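Local coordinates for secreted effector protein SifA (Salmonella typhimurium, PDB 3CXB), which alters host cell physiology as a secreted effector, binds host PLEKHM2, and is required for endosomal tubulation and Salmonella-induced filament formation in infected epithelial cells, at residues Asp47-Glu52 against Phe69-Glu74; Gln114-Phe119 against Met147-Tyr152; Ser162-Asn167 against Ala288-Ala293; Leu236-Met241 against Glu315-Thr320. One frame throughout, in Å; residues are numbered along the deposited sequence.

How the interactions relate
Along the chain, interactions 1, 2 and 3 open in that order, while interaction 4 alternates its segments with interaction 3: helix 283-303, used by interaction 3, is followed by helix 307-324, used by interaction 4. Interaction 1 pairs two N-terminal helices and touches interaction 2, through F70 and K73 against Y152, although their centres are about 20 Å apart. Interactions 2 and 3 are closer, about 13 Å between centres, because strands 145-153 and 158-167 are neighbours in one antiparallel sheet. Interaction 4 lies apart among helices, its nearest atoms about 9 Å from interaction 3. Interactions 1 to 3 thus form a connected series; all four lie in the PLEKHM2-interacting region.

Interaction 1: Asp47-Glu52 against Phe69-Glu74; sequences DRCLHE and FFELKE
C49 and L72 face each other at the centre of this contact, where the axes of 47-52 and 69-74 approach to 9.9 Å and run almost antiparallel, at 162°. The tight part is apolar. The CD2 methyl of L72 comes to 3.9 Å from C49 CB, while its other branch, CD1, looks toward L50 and lies 4.4 Å from L50 CD2. With CG beside its backbone N and anti to the carbonyl carbon (chi1 -72°), L72 divides its two methyls between the two residues. A small cysteine suits the first place, because the leucine can lie against its CB without forcing the helices apart. L50 contributes mainly the end of its side chain, and it also packs on W27, L30 and W31 of helix 25-34; L72 in turn rests on F38 and F84.

The looser, more polar margin is formed by E71. Its OE1 lies 3.8 Å from C49 SG, a van der Waals approach and no more. The stronger partner is R64, about two turns earlier in the same helix, which forms salt bridges with E71 OE2 and E52 OE1. E52 OE2 and E71 OE1 remain 5.8 Å apart, and the shared guanidinium probably offsets the mutual repulsion of the two carboxylates while linking the helices along this edge. Both acids are only partly exposed, whereas C49, L50 and L72 are buried. Helices 42-54 and 62-75, consecutive in the chain and antiparallel, form an alpha-alpha hairpin, with an apolar seam inside and an ion-paired edge.

Interaction 2: Gln114-Phe119 against Met147-Tyr152; sequences QNTDTF and MIKRRY
T116 and M147 meet with their side chains angled across one another, methyl against methyl. M147 CE sits beside the branched end of the threonine, 3.3 Å from T116 CG2 and 3.5 Å from T116 CB, with SD farther back. The methionine leaves its strand with CG between backbone N and carbonyl carbon (chi1 68°), then bends at its last torsion, which carries CE to the threonine. T116 turns CG2 toward M147 and also approaches K149, whose CE lies 4.3 Å from that methyl. A flexible thioether and the aliphatic stem of a lysine suit a partly exposed surface, since both give apolar contact there while the lysine amine stays clear of T116.

T116 belongs to the short turn between strands 108-114 and 118-123, closed by the backbone bond from N115 N to T118 O (3.0 Å). R62 NH1, from helix 62-75, hydrogen-bonds to the carbonyl oxygen of N115. On strand 145-153, M147 and K149 pair through their backbones with C165 and with S162 and T163, so the hairpin tip of the five-strand sheet leans on an outermost strand of the three-strand sheet.

Interaction 3: Ser162-Asn167 against Ala288-Ala293; sequences STLCLN and AEIVEA
I290 reaches from helix 283-303 toward L164 and L166, the two leucines of strand 158-167 that receive it. Its CB points at the strand and splits the side chain into two arms. The short arm, CG2, lies anti to the backbone N and heads for L164, whose CD2 is 4.3 Å from it, a loose touch. The long arm runs through CG1, set beside the backbone N (chi1 -56°), and a second bend (chi2 -80°) delivers CD1 to L166, where it comes within 3.8 Å of CD2. The beta-branched isoleucine therefore spans alternate strand residues with one side chain, and the leucines suit their places because each sends a methyl out from the strand to meet an arm.

The surroundings are largely apolar: I290 packs on L138, L164 on V176 and L178, and L166 on A146 and also Q273. At the beginning of the strand segment, S162 and T163 both face K149 in a classic beta bulge, and D93 accepts hydrogen bonds from their two hydroxyls. Helix 283-303 is itself backed by helix 258-267, against which V291 rests.

Across the two segments no hydrogen bond or charge pair is formed. Lacking a directional bond, this contact probably contributes through burial of aliphatic surface and close packing of helix on sheet.

Interaction 4: Leu236-Met241 against Glu315-Thr320; sequences LETMAM and EEQLTT
Q317 lies against E237, T238 and M241 of helix 228-241. T238 CG2 lies 3.4 Å from Q317 CG and 3.6 Å from Q317 CB, the two side chains sliding past one another in opposite directions. A threonine suits this place because its methyl can lie against the aliphatic part of the glutamine. Beyond CG the glutamine bends (chi2 -66°), which brings its NE2 to 3.8 Å from the CG methylene of E237, the two side chains crossing at about a right angle. M241 and Q317 extend toward each other from opposite directions, but the modelled position of the terminal methyl of M241 against the amide oxygen is doubtful.

The contact links segments 236-241 and 315-320, whose axes cross steeply, at 132°, and approach to 9.7 Å; this helical setting is consistent with the SopE-like fold described for the C-terminal domain of SifA.

Farther out, helix 197-220 supports both partners: T238 packs on I210 and M239 on A207, while E315 and L318 rest on T217 and T218. Within 315-320, T319 OG1 donates to E316 O (3.0 Å) from above the carbonyl plane, on the same face as the backbone N of T320.

Interaction 1: Asp47-Glu52 against Phe69-Glu74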
loop_
_atom_site.group_PDB
_atom_site.type_symbol
_atom_site.label_atom_id
_atom_site.label_comp_id
_atom_site.label_asym_id
_atom_site.label_seq_id
_atom_site.Cartn_x
_atom_site.Cartn_y
_atom_site.Cartn_z
ATOM N N ASP A 47 -19.672 -6.111 -7.450
ATOM C CA ASP A 47 -20.469 -5.135 -8.168
ATOM C C ASP A 47 -20.235 -3.750 -7.579
ATOM O O ASP A 47 -20.105 -2.763 -8.307
ATOM C CB ASP A 47 -21.949 -5.516 -8.076
ATOM C CG ASP A 47 -22.857 -4.507 -8.740
ATOM O OD1 ASP A 47 -23.003 -3.396 -8.211
ATOM O OD2 ASP A 47 -23.430 -4.812 -9.798
ATOM N N ARG A 48 -20.180 -3.680 -6.254
ATOM C CA ARG A 48 -19.948 -2.405 -5.606
ATOM C C ARG A 48 -18.504 -1.989 -5.850
ATOM O O ARG A 48 -18.204 -0.802 -5.923
ATOM C CB ARG A 48 -20.251 -2.494 -4.111
ATOM C CG ARG A 48 -20.982 -1.262 -3.578
ATOM C CD ARG A 48 -22.228 -0.965 -4.407
ATOM N NE ARG A 48 -22.968 0.193 -3.912
ATOM C CZ ARG A 48 -24.059 0.691 -4.492
ATOM N NH1 ARG A 48 -24.541 0.133 -5.595
ATOM N NH2 ARG A 48 -24.672 1.746 -3.967
ATOM N N CYS A 49 -17.612 -2.964 -5.980
ATOM C CA CYS A 49 -16.214 -2.675 -6.273
ATOM C C CYS A 49 -16.138 -1.902 -7.586
ATOM O O CYS A 49 -15.640 -0.778 -7.648
ATOM C CB CYS A 49 -15.422 -3.963 -6.443
ATOM S SG CYS A 49 -14.833 -4.709 -4.931
ATOM N N LEU A 50 -16.633 -2.534 -8.642
ATOM C CA LEU A 50 -16.638 -1.930 -9.960
ATOM C C LEU A 50 -17.228 -0.537 -9.878
ATOM O O LEU A 50 -16.671 0.422 -10.422
ATOM C CB LEU A 50 -17.461 -2.781 -10.920
ATOM C CG LEU A 50 -16.861 -4.132 -11.307
ATOM C CD1 LEU A 50 -17.913 -5.006 -11.985
ATOM C CD2 LEU A 50 -15.679 -3.902 -12.238
ATOM N N HIS A 51 -18.357 -0.418 -9.189
ATOM C CA HIS A 51 -18.994 0.879 -9.085
ATOM C C HIS A 51 -18.047 1.904 -8.511
ATOM O O HIS A 51 -17.880 2.987 -9.083
ATOM C CB HIS A 51 -20.247 0.831 -8.230
ATOM C CG HIS A 51 -20.849 2.175 -7.999
ATOM N ND1 HIS A 51 -20.451 3.001 -6.970
ATOM C CD2 HIS A 51 -21.802 2.856 -8.680
ATOM C CE1 HIS A 51 -21.137 4.129 -7.021
ATOM N NE2 HIS A 51 -21.964 4.068 -8.050
ATOM N N GLU A 52 -17.420 1.577 -7.384
ATOM C CA GLU A 52 -16.484 2.520 -6.780
ATOM C C GLU A 52 -15.342 2.841 -7.748
ATOM O O GLU A 52 -14.847 3.971 -7.820
ATOM C CB GLU A 52 -15.879 1.945 -5.498
ATOM C CG GLU A 52 -14.757 2.821 -4.921
ATOM C CD GLU A 52 -14.066 2.189 -3.733
ATOM O OE1 GLU A 52 -13.073 2.749 -3.230
ATOM O OE2 GLU A 52 -14.516 1.121 -3.291
ATOM N N PHE A 69 -8.616 -3.993 -7.539
ATOM C CA PHE A 69 -8.299 -5.010 -8.515
ATOM C C PHE A 69 -8.215 -6.367 -7.801
ATOM O O PHE A 69 -8.875 -7.329 -8.195
ATOM C CB PHE A 69 -6.967 -4.686 -9.187
ATOM C CG PHE A 69 -6.567 -5.685 -10.221
ATOM C CD1 PHE A 69 -7.185 -5.696 -11.469
ATOM C CD2 PHE A 69 -5.570 -6.621 -9.946
ATOM C CE1 PHE A 69 -6.822 -6.616 -12.440
ATOM C CE2 PHE A 69 -5.199 -7.549 -10.911
ATOM C CZ PHE A 69 -5.833 -7.543 -12.171
ATOM N N PHE A 70 -7.421 -6.430 -6.732
ATOM C CA PHE A 70 -7.254 -7.680 -5.998
ATOM C C PHE A 70 -8.458 -8.093 -5.164
ATOM O O PHE A 70 -8.641 -9.266 -4.860
ATOM C CB PHE A 70 -5.973 -7.614 -5.167
ATOM C CG PHE A 70 -4.734 -7.657 -6.016
ATOM C CD1 PHE A 70 -4.289 -8.854 -6.560
ATOM C CD2 PHE A 70 -4.063 -6.494 -6.352
ATOM C CE1 PHE A 70 -3.220 -8.880 -7.453
ATOM C CE2 PHE A 70 -2.980 -6.521 -7.255
ATOM C CZ PHE A 70 -2.558 -7.711 -7.792
ATOM N N GLU A 71 -9.296 -7.140 -4.795
ATOM C CA GLU A 71 -10.480 -7.525 -4.049
ATOM C C GLU A 71 -11.314 -8.316 -5.060
ATOM O O GLU A 71 -11.981 -9.289 -4.724
ATOM C CB GLU A 71 -11.234 -6.283 -3.545
ATOM C CG GLU A 71 -10.716 -5.735 -2.196
ATOM C CD GLU A 71 -11.310 -4.378 -1.802
ATOM O OE1 GLU A 71 -12.550 -4.209 -1.921
ATOM O OE2 GLU A 71 -10.540 -3.489 -1.354
ATOM N N LEU A 72 -11.256 -7.903 -6.317
ATOM C CA LEU A 72 -12.002 -8.604 -7.340
ATOM C C LEU A 72 -11.389 -9.988 -7.538
ATOM O O LEU A 72 -12.089 -10.996 -7.507
ATOM C CB LEU A 72 -11.972 -7.819 -8.658
ATOM C CG LEU A 72 -12.820 -6.543 -8.666
ATOM C CD1 LEU A 72 -12.396 -5.636 -9.798
ATOM C CD2 LEU A 72 -14.314 -6.913 -8.799
ATOM N N LYS A 73 -10.074 -10.028 -7.731
ATOM C CA LYS A 73 -9.391 -11.289 -7.945
ATOM C C LYS A 73 -9.695 -12.238 -6.793
ATOM O O LYS A 73 -10.046 -13.400 -7.000
ATOM C CB LYS A 73 -7.895 -11.057 -8.053
ATOM C CG LYS A 73 -7.123 -12.301 -8.432
ATOM C CD LYS A 73 -5.632 -12.008 -8.477
ATOM C CE LYS A 73 -4.803 -13.266 -8.616
ATOM N NZ LYS A 73 -3.367 -12.943 -8.367
ATOM N N GLU A 74 -9.585 -11.729 -5.576
ATOM C CA GLU A 74 -9.864 -12.521 -4.390
ATOM C C GLU A 74 -11.341 -12.955 -4.366
ATOM O O GLU A 74 -11.659 -14.042 -3.895
ATOM C CB GLU A 74 -9.508 -11.707 -3.140
ATOM C CG GLU A 74 -9.177 -12.523 -1.889
ATOM C CD GLU A 74 -10.387 -13.247 -1.293
ATOM O OE1 GLU A 74 -11.449 -12.608 -1.113
ATOM O OE2 GLU A 74 -10.277 -14.457 -0.985
#

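Interaction 2: Gln114-Phe119 against Met147-Tyr152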
loop_
_atom_site.group_PDB
_atom_site.type_symbol
_atom_site.label_atom_id
_atom_site.label_comp_id
_atom_site.label_asym_id
_atom_site.label_seq_id
_atom_site.Cartn_x
_atom_site.Cartn_y
_atom_site.Cartn_z
ATOM N N GLN A 114 -0.386 1.875 -15.079
ATOM C CA GLN A 114 0.109 2.848 -14.123
ATOM C C GLN A 114 1.532 3.200 -14.497
ATOM O O GLN A 114 2.440 2.371 -14.446
ATOM C CB GLN A 114 0.051 2.304 -12.685
ATOM C CG GLN A 114 -1.237 1.561 -12.335
ATOM C CD GLN A 114 -1.441 1.387 -10.834
ATOM O OE1 GLN A 114 -0.483 1.355 -10.041
ATOM N NE2 GLN A 114 -2.693 1.260 -10.439
ATOM N N ASN A 115 1.706 4.447 -14.893
ATOM C CA ASN A 115 2.996 4.962 -15.286
ATOM C C ASN A 115 3.559 5.724 -14.105
ATOM O O ASN A 115 3.061 5.603 -12.992
ATOM C CB ASN A 115 2.819 5.877 -16.496
ATOM C CG ASN A 115 2.120 5.181 -17.641
ATOM O OD1 ASN A 115 2.642 4.230 -18.210
ATOM N ND2 ASN A 115 0.926 5.639 -17.974
ATOM N N THR A 116 4.585 6.520 -14.359
ATOM C CA THR A 116 5.242 7.304 -13.319
ATOM C C THR A 116 4.448 8.463 -12.734
ATOM O O THR A 116 4.600 8.790 -11.561
ATOM C CB THR A 116 6.556 7.876 -13.844
ATOM O OG1 THR A 116 6.310 8.558 -15.086
ATOM C CG2 THR A 116 7.568 6.758 -14.073
ATOM N N ASP A 117 3.607 9.085 -13.552
ATOM C CA ASP A 117 2.831 10.234 -13.100
ATOM C C ASP A 117 1.328 10.137 -13.271
ATOM O O ASP A 117 0.589 10.947 -12.725
ATOM C CB ASP A 117 3.308 11.480 -13.828
ATOM C CG ASP A 117 3.839 12.512 -12.893
ATOM O OD1 ASP A 117 4.396 13.516 -13.386
ATOM O OD2 ASP A 117 3.692 12.310 -11.663
ATOM N N THR A 118 0.876 9.151 -14.033
ATOM C CA THR A 118 -0.546 8.994 -14.284
ATOM C C THR A 118 -0.930 7.534 -14.244
ATOM O O THR A 118 -0.088 6.660 -14.113
ATOM C CB THR A 118 -0.904 9.508 -15.670
ATOM O OG1 THR A 118 -0.507 8.536 -16.650
ATOM C CG2 THR A 118 -0.175 10.819 -15.942
ATOM N N PHE A 119 -2.220 7.280 -14.345
ATOM C CA PHE A 119 -2.716 5.927 -14.383
ATOM C C PHE A 119 -4.054 5.989 -15.094
ATOM O O PHE A 119 -4.797 6.968 -14.950
ATOM C CB PHE A 119 -2.842 5.371 -12.971
ATOM C CG PHE A 119 -3.636 6.223 -12.043
ATOM C CD1 PHE A 119 -5.010 6.058 -11.939
ATOM C CD2 PHE A 119 -3.004 7.138 -11.214
ATOM C CE1 PHE A 119 -5.766 6.792 -11.003
ATOM C CE2 PHE A 119 -3.746 7.875 -10.283
ATOM C CZ PHE A 119 -5.144 7.691 -10.181
ATOM N N MET A 147 10.376 8.604 -6.422
ATOM C CA MET A 147 9.199 7.775 -6.637
ATOM C C MET A 147 9.571 6.327 -6.375
ATOM O O MET A 147 10.734 6.001 -6.147
ATOM C CB MET A 147 8.702 7.900 -8.070
ATOM C CG MET A 147 9.674 7.299 -9.053
ATOM S SD MET A 147 8.901 6.702 -10.549
ATOM C CE MET A 147 9.342 8.102 -11.681
ATOM N N ILE A 148 8.573 5.457 -6.427
ATOM C CA ILE A 148 8.792 4.046 -6.197
ATOM C C ILE A 148 8.098 3.263 -7.278
ATOM O O ILE A 148 6.874 3.310 -7.381
ATOM C CB ILE A 148 8.202 3.577 -4.849
ATOM C CG1 ILE A 148 8.893 4.273 -3.686
ATOM C CG2 ILE A 148 8.383 2.075 -4.695
ATOM C CD1 ILE A 148 8.308 3.879 -2.344
ATOM N N LYS A 149 8.882 2.559 -8.088
ATOM C CA LYS A 149 8.331 1.718 -9.137
ATOM C C LYS A 149 8.026 0.373 -8.491
ATOM O O LYS A 149 8.458 0.106 -7.367
ATOM C CB LYS A 149 9.323 1.571 -10.287
ATOM C CG LYS A 149 9.499 2.868 -11.059
ATOM C CD LYS A 149 10.519 2.757 -12.182
ATOM C CE LYS A 149 10.781 4.125 -12.828
ATOM N NZ LYS A 149 11.857 4.094 -13.865
ATOM N N ARG A 150 7.262 -0.468 -9.175
ATOM C CA ARG A 150 6.928 -1.750 -8.577
ATOM C C ARG A 150 6.500 -2.819 -9.570
ATOM O O ARG A 150 5.992 -2.512 -10.639
ATOM C CB ARG A 150 5.829 -1.538 -7.541
ATOM C CG ARG A 150 4.511 -1.054 -8.139
ATOM C CD ARG A 150 3.582 -0.457 -7.080
ATOM N NE ARG A 150 3.698 0.997 -6.979
ATOM C CZ ARG A 150 3.777 1.659 -5.828
ATOM N NH1 ARG A 150 3.873 2.983 -5.824
ATOM N NH2 ARG A 150 3.774 0.993 -4.679
ATOM N N ARG A 151 6.716 -4.079 -9.197
ATOM C CA ARG A 151 6.361 -5.225 -10.039
ATOM C C ARG A 151 5.655 -6.274 -9.171
ATOM O O ARG A 151 5.920 -6.379 -7.979
ATOM C CB ARG A 151 7.618 -5.807 -10.694
ATOM C CG ARG A 151 8.638 -6.367 -9.709
ATOM C CD ARG A 151 9.886 -6.920 -10.418
ATOM N NE ARG A 151 10.755 -5.863 -10.940
ATOM C CZ ARG A 151 10.937 -5.597 -12.230
ATOM N NH1 ARG A 151 11.751 -4.617 -12.592
ATOM N NH2 ARG A 151 10.310 -6.311 -13.160
ATOM N N TYR A 152 4.743 -7.028 -9.773
ATOM C CA TYR A 152 3.970 -8.038 -9.061
ATOM C C TYR A 152 4.794 -9.032 -8.258
ATOM O O TYR A 152 5.780 -9.569 -8.754
ATOM C CB TYR A 152 3.113 -8.803 -10.057
ATOM C CG TYR A 152 2.300 -9.911 -9.445
ATOM C CD1 TYR A 152 1.132 -9.636 -8.740
ATOM C CD2 TYR A 152 2.693 -11.235 -9.578
ATOM C CE1 TYR A 152 0.367 -10.646 -8.183
ATOM C CE2 TYR A 152 1.939 -12.258 -9.019
ATOM C CZ TYR A 152 0.772 -11.957 -8.324
ATOM O OH TYR A 152 0.011 -12.971 -7.790
#

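Interaction 3: Ser162-Asn167 against Ala288-Ala293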
loop_
_atom_site.group_PDB
_atom_site.type_symbol
_atom_site.label_atom_id
_atom_site.label_comp_id
_atom_site.label_asym_id
_atom_site.label_seq_id
_atom_site.Cartn_x
_atom_site.Cartn_y
_atom_site.Cartn_z
ATOM N N SER A 162 9.509 -2.477 -6.240
ATOM C CA SER A 162 10.647 -3.163 -6.854
ATOM C C SER A 162 11.913 -2.310 -6.885
ATOM O O SER A 162 12.972 -2.780 -6.483
ATOM C CB SER A 162 10.311 -3.642 -8.268
ATOM O OG SER A 162 10.189 -2.564 -9.159
ATOM N N THR A 163 11.817 -1.064 -7.351
ATOM C CA THR A 163 12.992 -0.190 -7.394
ATOM C C THR A 163 12.672 1.239 -6.951
ATOM O O THR A 163 11.587 1.765 -7.215
ATOM C CB THR A 163 13.597 -0.115 -8.807
ATOM O OG1 THR A 163 12.738 0.663 -9.638
ATOM C CG2 THR A 163 13.739 -1.512 -9.426
ATOM N N LEU A 164 13.631 1.868 -6.282
ATOM C CA LEU A 164 13.477 3.235 -5.795
ATOM C C LEU A 164 14.092 4.243 -6.766
ATOM O O LEU A 164 15.263 4.141 -7.110
ATOM C CB LEU A 164 14.146 3.367 -4.425
ATOM C CG LEU A 164 14.197 4.716 -3.700
ATOM C CD1 LEU A 164 15.019 5.686 -4.495
ATOM C CD2 LEU A 164 12.796 5.277 -3.496
ATOM N N CYS A 165 13.308 5.223 -7.198
ATOM C CA CYS A 165 13.827 6.230 -8.115
ATOM C C CYS A 165 13.993 7.598 -7.454
ATOM O O CYS A 165 13.031 8.185 -6.969
ATOM C CB CYS A 165 12.916 6.363 -9.333
ATOM S SG CYS A 165 12.879 4.918 -10.431
ATOM N N LEU A 166 15.227 8.089 -7.440
ATOM C CA LEU A 166 15.548 9.382 -6.853
ATOM C C LEU A 166 15.951 10.371 -7.935
ATOM O O LEU A 166 16.470 9.988 -8.984
ATOM C CB LEU A 166 16.710 9.252 -5.875
ATOM C CG LEU A 166 16.521 8.472 -4.580
ATOM C CD1 LEU A 166 17.874 8.354 -3.879
ATOM C CD2 LEU A 166 15.502 9.172 -3.696
ATOM N N ASN A 167 15.720 11.650 -7.664
ATOM C CA ASN A 167 16.068 12.700 -8.605
ATOM C C ASN A 167 16.576 13.927 -7.843
ATOM O O ASN A 167 15.828 14.868 -7.584
ATOM C CB ASN A 167 14.851 13.068 -9.449
ATOM C CG ASN A 167 15.226 13.841 -10.695
ATOM O OD1 ASN A 167 15.900 14.873 -10.625
ATOM N ND2 ASN A 167 14.794 13.346 -11.848
ATOM N N ALA A 288 15.443 8.714 6.540
ATOM C CA ALA A 288 14.450 8.170 7.459
ATOM C C ALA A 288 13.065 8.221 6.817
ATOM O O ALA A 288 12.185 7.414 7.120
ATOM C CB ALA A 288 14.455 8.959 8.753
ATOM N N GLU A 289 12.877 9.180 5.921
ATOM C CA GLU A 289 11.607 9.319 5.245
ATOM C C GLU A 289 11.509 8.260 4.158
ATOM O O GLU A 289 10.515 7.538 4.081
ATOM C CB GLU A 289 11.488 10.720 4.660
ATOM C CG GLU A 289 10.156 10.998 4.004
ATOM C CD GLU A 289 9.696 12.433 4.207
ATOM O OE1 GLU A 289 8.746 12.862 3.513
ATOM O OE2 GLU A 289 10.278 13.126 5.069
ATOM N N ILE A 290 12.548 8.160 3.332
ATOM C CA ILE A 290 12.591 7.166 2.259
ATOM C C ILE A 290 12.179 5.827 2.857
ATOM O O ILE A 290 11.214 5.192 2.422
ATOM C CB ILE A 290 14.023 6.967 1.705
ATOM C CG1 ILE A 290 14.609 8.296 1.220
ATOM C CG2 ILE A 290 14.003 5.906 0.607
ATOM C CD1 ILE A 290 14.142 8.743 -0.160
ATOM N N VAL A 291 12.936 5.416 3.870
ATOM C CA VAL A 291 12.703 4.151 4.544
ATOM C C VAL A 291 11.246 3.974 4.921
ATOM O O VAL A 291 10.625 2.971 4.560
ATOM C CB VAL A 291 13.553 4.016 5.829
ATOM C CG1 VAL A 291 13.242 2.688 6.518
ATOM C CG2 VAL A 291 15.024 4.090 5.491
ATOM N N GLU A 292 10.704 4.951 5.641
ATOM C CA GLU A 292 9.322 4.879 6.085
ATOM C C GLU A 292 8.314 4.750 4.941
ATOM O O GLU A 292 7.296 4.044 5.072
ATOM C CB GLU A 292 8.975 6.090 6.949
ATOM C CG GLU A 292 7.573 6.016 7.533
ATOM C CD GLU A 292 7.210 7.225 8.380
ATOM O OE1 GLU A 292 8.027 7.598 9.255
ATOM O OE2 GLU A 292 6.107 7.790 8.180
ATOM N N ALA A 293 8.582 5.415 3.820
ATOM C CA ALA A 293 7.673 5.335 2.685
ATOM C C ALA A 293 7.688 3.930 2.105
ATOM O O ALA A 293 6.631 3.343 1.876
ATOM C CB ALA A 293 8.056 6.334 1.624
#

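Interaction 4: Leu236-Met241 against Glu315-Thr320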
loop_
_atom_site.group_PDB
_atom_site.type_symbol
_atom_site.label_atom_id
_atom_site.label_comp_id
_atom_site.label_asym_id
_atom_site.label_seq_id
_atom_site.Cartn_x
_atom_site.Cartn_y
_atom_site.Cartn_z
ATOM N N LEU A 236 -4.234 2.367 23.755
ATOM C CA LEU A 236 -4.868 1.087 24.039
ATOM C C LEU A 236 -6.173 0.909 23.282
ATOM O O LEU A 236 -6.512 -0.209 22.872
ATOM C CB LEU A 236 -5.148 0.947 25.540
ATOM C CG LEU A 236 -3.947 1.052 26.486
ATOM C CD1 LEU A 236 -4.455 1.017 27.916
ATOM C CD2 LEU A 236 -2.952 -0.063 26.240
ATOM N N GLU A 237 -6.893 2.015 23.104
ATOM C CA GLU A 237 -8.176 2.018 22.420
ATOM C C GLU A 237 -8.000 1.715 20.934
ATOM O O GLU A 237 -8.668 0.834 20.391
ATOM C CB GLU A 237 -8.858 3.377 22.604
ATOM C CG GLU A 237 -10.356 3.366 22.372
ATOM C CD GLU A 237 -11.140 3.535 23.661
ATOM O OE1 GLU A 237 -12.367 3.291 23.644
ATOM O OE2 GLU A 237 -10.533 3.918 24.686
ATOM N N THR A 238 -7.089 2.418 20.271
ATOM C CA THR A 238 -6.902 2.157 18.854
ATOM C C THR A 238 -6.321 0.757 18.662
ATOM O O THR A 238 -6.676 0.056 17.714
ATOM C CB THR A 238 -5.975 3.188 18.179
ATOM O OG1 THR A 238 -4.620 2.782 18.358
ATOM C CG2 THR A 238 -6.166 4.575 18.784
ATOM N N MET A 239 -5.425 0.341 19.549
ATOM C CA MET A 239 -4.864 -1.006 19.435
ATOM C C MET A 239 -6.015 -2.003 19.524
ATOM O O MET A 239 -6.053 -3.001 18.803
ATOM C CB MET A 239 -3.892 -1.298 20.575
ATOM C CG MET A 239 -2.535 -0.670 20.444
ATOM S SD MET A 239 -1.597 -1.475 19.173
ATOM C CE MET A 239 -0.718 -2.703 20.098
ATOM N N ALA A 240 -6.963 -1.719 20.413
ATOM C CA ALA A 240 -8.088 -2.614 20.592
ATOM C C ALA A 240 -8.933 -2.675 19.344
ATOM O O ALA A 240 -9.238 -3.757 18.863
ATOM C CB ALA A 240 -8.930 -2.184 21.779
ATOM N N MET A 241 -9.312 -1.523 18.813
ATOM C CA MET A 241 -10.134 -1.506 17.615
ATOM C C MET A 241 -9.502 -2.275 16.463
ATOM O O MET A 241 -10.203 -2.864 15.651
ATOM C CB MET A 241 -10.401 -0.070 17.186
ATOM C CG MET A 241 -11.614 0.538 17.831
ATOM S SD MET A 241 -11.734 2.303 17.476
ATOM C CE MET A 241 -11.429 2.962 19.136
ATOM N N GLU A 315 -4.560 9.322 15.812
ATOM C CA GLU A 315 -4.534 10.742 16.095
ATOM C C GLU A 315 -5.941 11.237 16.412
ATOM O O GLU A 315 -6.126 12.099 17.265
ATOM C CB GLU A 315 -3.977 11.502 14.885
ATOM C CG GLU A 315 -2.529 11.172 14.621
ATOM C CD GLU A 315 -2.053 11.617 13.263
ATOM O OE1 GLU A 315 -0.879 11.351 12.954
ATOM O OE2 GLU A 315 -2.835 12.221 12.499
ATOM N N GLU A 316 -6.931 10.672 15.732
ATOM C CA GLU A 316 -8.304 11.105 15.927
ATOM C C GLU A 316 -8.847 10.586 17.229
ATOM O O GLU A 316 -9.762 11.173 17.798
ATOM C CB GLU A 316 -9.180 10.646 14.759
ATOM C CG GLU A 316 -8.883 11.320 13.427
ATOM C CD GLU A 316 -9.727 10.742 12.314
ATOM O OE1 GLU A 316 -10.963 10.674 12.490
ATOM O OE2 GLU A 316 -9.168 10.350 11.268
ATOM N N GLN A 317 -8.292 9.476 17.696
ATOM C CA GLN A 317 -8.724 8.911 18.964
ATOM C C GLN A 317 -8.262 9.848 20.072
ATOM O O GLN A 317 -9.035 10.255 20.938
ATOM C CB GLN A 317 -8.122 7.515 19.181
ATOM C CG GLN A 317 -9.031 6.379 18.732
ATOM C CD GLN A 317 -10.297 6.289 19.566
ATOM O OE1 GLN A 317 -11.319 5.754 19.124
ATOM N NE2 GLN A 317 -10.231 6.809 20.787
ATOM N N LEU A 318 -6.984 10.188 20.027
ATOM C CA LEU A 318 -6.408 11.078 21.009
ATOM C C LEU A 318 -7.238 12.356 21.116
ATOM O O LEU A 318 -7.620 12.769 22.196
ATOM C CB LEU A 318 -4.977 11.429 20.621
ATOM C CG LEU A 318 -4.247 12.207 21.706
ATOM C CD1 LEU A 318 -3.968 11.250 22.873
ATOM C CD2 LEU A 318 -2.942 12.773 21.169
ATOM N N THR A 319 -7.544 12.974 19.992
ATOM C CA THR A 319 -8.303 14.207 20.036
ATOM C C THR A 319 -9.728 14.002 20.507
ATOM O O THR A 319 -10.257 14.802 21.279
ATOM C CB THR A 319 -8.316 14.891 18.668
ATOM O OG1 THR A 319 -8.940 14.025 17.708
ATOM C CG2 THR A 319 -6.881 15.215 18.231
ATOM N N THR A 320 -10.352 12.932 20.039
ATOM C CA THR A 320 -11.729 12.641 20.415
ATOM C C THR A 320 -11.827 12.332 21.921
ATOM O O THR A 320 -12.747 12.782 22.615
ATOM C CB THR A 320 -12.285 11.468 19.554
ATOM O OG1 THR A 320 -13.690 11.328 19.780
ATOM C CG2 THR A 320 -11.595 10.167 19.901
#